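Local atomic coordinates of probable TonB-dependent receptor (Pseudomonas aeruginosa, PDB entry 4K3F), a protein that probably serves as a periplasmic methionine-binding lipoprotein of the NlpA family, capturing the amino acid for transport across the inner membrane. Residues E83-Y88 with L117-K122. Numbering follows the deposited sequence. Where two conformers were deposited one is given.
Sequences EPLGAY and LLLLDK. With MSE (selenomethionine), chain B.
Leu-119 of helix 110-122 packs on Leu-85 and the backbone that runs into strand 86-88 in a small apolar helix-on-sheet contact, buried in the lobe of this periplasmic-binding-protein fold built on the five-stranded mixed sheet. Nearly all of it passes through one methyl group, Leu-119 CD2. With CG anti to its own nitrogen (chi1 178°), Leu-119 reaches from the last turn of the helix toward the strand and sets CD2 3.4 Å from the carbonyl oxygen O of Leu-85. The same methyl lies 3.8 Å from Leu-85 CD2, the two leucine side chains meeting at a slant. Ala-87 N is 4.2 Å from Leu-119 CD2, and Gly-86 contributes its carbonyl carbon C, 4.3 Å from that methyl. Ala-87 CB also faces the helix but stays 4.6 Å from Leu-119 CD2. In the neighbouring strand 167-170, which continues the apolar surface, Leu-169 touches both Leu-85 and Ala-87, and Met-167 touches Ala-87 and Leu-120.

The 83-88 segment runs from this packing to the ligand pocket. At its other end, Glu-83 OE1 accepts a hydrogen bond from the amino nitrogen N of the bound selenomethionine at 2.6 Å, a short bond that suggests a charge-assisted grip on what is probably an ammonium group. Glu-83 OE2 is hydrogen-bonded to His-81 NE2, which would help hold the carboxylate in place. Segment 83-88 thus holds a ligand residue, Glu-83, close to the packed Leu-85, whereas the helix supplies Arg-115, which also binds the ligand, from just before 117-122. Across the contact itself the chemistry is van der Waals packing of a leucine methyl on methyl and peptide.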
loop_
_atom_site.group_PDB
_atom_site.type_symbol
_atom_site.label_atom_id
_atom_site.label_comp_id
_atom_site.label_asym_id
_atom_site.label_seq_id
_atom_site.Cartn_x
_atom_site.Cartn_y
_atom_site.Cartn_z
ATOM N N GLU A 83 -2.368 4.606 3.483
ATOM C CA GLU A 83 -3.345 3.543 3.808
ATOM C C GLU A 83 -2.908 2.883 5.094
ATOM O O GLU A 83 -2.237 1.866 5.057
ATOM C CB GLU A 83 -3.353 2.457 2.719
ATOM C CG GLU A 83 -3.840 2.918 1.385
ATOM C CD GLU A 83 -3.666 1.890 0.264
ATOM O OE1 GLU A 83 -3.452 0.655 0.500
ATOM O OE2 GLU A 83 -3.726 2.342 -0.866
ATOM N N PRO A 84 -3.268 3.455 6.250
ATOM C CA PRO A 84 -2.783 2.851 7.495
ATOM C C PRO A 84 -3.095 1.358 7.581
ATOM O O PRO A 84 -4.244 0.930 7.392
ATOM C CB PRO A 84 -3.491 3.659 8.566
ATOM C CG PRO A 84 -3.629 5.000 7.931
ATOM C CD PRO A 84 -3.972 4.706 6.476
ATOM N N LEU A 85 -2.064 0.569 7.825
ATOM C CA LEU A 85 -2.193 -0.898 7.797
ATOM C C LEU A 85 -2.821 -1.388 9.092
ATOM O O LEU A 85 -2.378 -0.999 10.193
ATOM C CB LEU A 85 -0.819 -1.508 7.621
ATOM C CG LEU A 85 -0.933 -3.013 7.359
ATOM C CD1 LEU A 85 -0.213 -3.358 6.096
ATOM C CD2 LEU A 85 -0.391 -3.691 8.567
ATOM N N GLY A 86 -3.821 -2.262 8.953
ATOM C CA GLY A 86 -4.492 -2.866 10.060
ATOM C C GLY A 86 -4.207 -4.348 10.255
ATOM O O GLY A 86 -3.825 -5.079 9.316
ATOM N N ALA A 87 -4.461 -4.788 11.482
ATOM C CA ALA A 87 -4.468 -6.196 11.889
ATOM C C ALA A 87 -5.914 -6.648 12.061
ATOM O O ALA A 87 -6.686 -5.981 12.748
ATOM C CB ALA A 87 -3.684 -6.361 13.188
ATOM N N TYR A 88 -6.278 -7.754 11.411
ATOM C CA TYR A 88 -7.629 -8.249 11.359
ATOM C C TYR A 88 -7.683 -9.655 11.897
ATOM O O TYR A 88 -6.710 -10.390 11.854
ATOM C CB TYR A 88 -8.183 -8.221 9.917
ATOM C CG TYR A 88 -8.096 -6.867 9.273
ATOM C CD1 TYR A 88 -6.974 -6.489 8.552
ATOM C CD2 TYR A 88 -9.121 -5.949 9.390
ATOM C CE1 TYR A 88 -6.871 -5.238 7.983
ATOM C CE2 TYR A 88 -9.014 -4.698 8.818
ATOM C CZ TYR A 88 -7.890 -4.337 8.124
ATOM O OH TYR A 88 -7.778 -3.090 7.534
ATOM N N LEU A 117 5.663 -6.144 11.058
ATOM C CA LEU A 117 6.343 -6.440 12.322
ATOM C C LEU A 117 6.408 -5.178 13.204
ATOM O O LEU A 117 6.276 -5.256 14.434
ATOM C CB LEU A 117 7.739 -6.982 12.068
ATOM C CG LEU A 117 7.774 -8.389 11.479
ATOM C CD1 LEU A 117 9.188 -8.742 11.019
ATOM C CD2 LEU A 117 7.291 -9.398 12.512
ATOM N N LEU A 118 6.635 -4.025 12.583
ATOM C CA LEU A 118 6.654 -2.768 13.343
ATOM C C LEU A 118 5.306 -2.438 13.983
ATOM O O LEU A 118 5.268 -1.924 15.101
ATOM C CB LEU A 118 7.128 -1.603 12.465
ATOM C CG LEU A 118 8.622 -1.648 12.118
ATOM C CD1 LEU A 118 8.962 -0.514 11.168
ATOM C CD2 LEU A 118 9.503 -1.548 13.336
ATOM N N LEU A 119 4.209 -2.743 13.297
ATOM C CA LEU A 119 2.869 -2.571 13.877
ATOM C C LEU A 119 2.708 -3.538 15.052
ATOM O O LEU A 119 2.180 -3.159 16.109
ATOM C CB LEU A 119 1.757 -2.804 12.824
ATOM C CG LEU A 119 0.340 -2.675 13.388
ATOM C CD1 LEU A 119 0.121 -1.304 14.053
ATOM C CD2 LEU A 119 -0.712 -2.975 12.325
ATOM N N LEU A 120 3.143 -4.792 14.899
ATOM C CA LEU A 120 3.068 -5.743 16.030
ATOM C C LEU A 120 3.885 -5.216 17.224
ATOM O O LEU A 120 3.491 -5.369 18.408
ATOM C CB LEU A 120 3.555 -7.142 15.644
ATOM C CG LEU A 120 2.700 -7.835 14.594
ATOM C CD1 LEU A 120 3.318 -9.162 14.126
ATOM C CD2 LEU A 120 1.307 -8.077 15.131
ATOM N N ASP A 121 5.026 -4.595 16.932
ATOM C CA ASP A 121 5.853 -4.011 17.990
ATOM C C ASP A 121 5.108 -2.819 18.646
ATOM O O ASP A 121 5.015 -2.715 19.884
ATOM C CB ASP A 121 7.234 -3.659 17.428
ATOM C CG ASP A 121 8.128 -2.895 18.434
ATOM O OD1 ASP A 121 7.880 -1.681 18.697
ATOM O OD2 ASP A 121 9.107 -3.494 18.916
ATOM N N LYS A 122 4.545 -1.943 17.821
ATOM C CA LYS A 122 3.832 -0.782 18.346
ATOM C C LYS A 122 2.684 -1.217 19.241
ATOM O O LYS A 122 2.459 -0.619 20.286
ATOM C CB LYS A 122 3.269 0.073 17.210
ATOM C CG LYS A 122 2.903 1.469 17.673
ATOM C CD LYS A 122 2.133 2.235 16.619
ATOM C CE LYS A 122 2.067 3.707 16.996
ATOM N NZ LYS A 122 1.668 4.529 15.831
HETATM N N MSE B 300 -1.471 0.270 -1.157
HETATM C CA MSE B 300 -0.461 -0.569 -0.448
HETATM C C MSE B 300 -0.256 0.059 0.926
HETATM O O MSE B 300 -0.149 1.285 1.028
HETATM O OXT MSE B 300 -0.181 -0.657 1.931
HETATM C CB MSE B 300 0.867 -0.643 -1.219
HETATM C CG MSE B 300 1.889 -1.515 -0.529
HETATM SE SE MSE B 300 3.611 -1.421 -1.469
HETATM C CE MSE B 300 3.150 -2.305 -3.073
#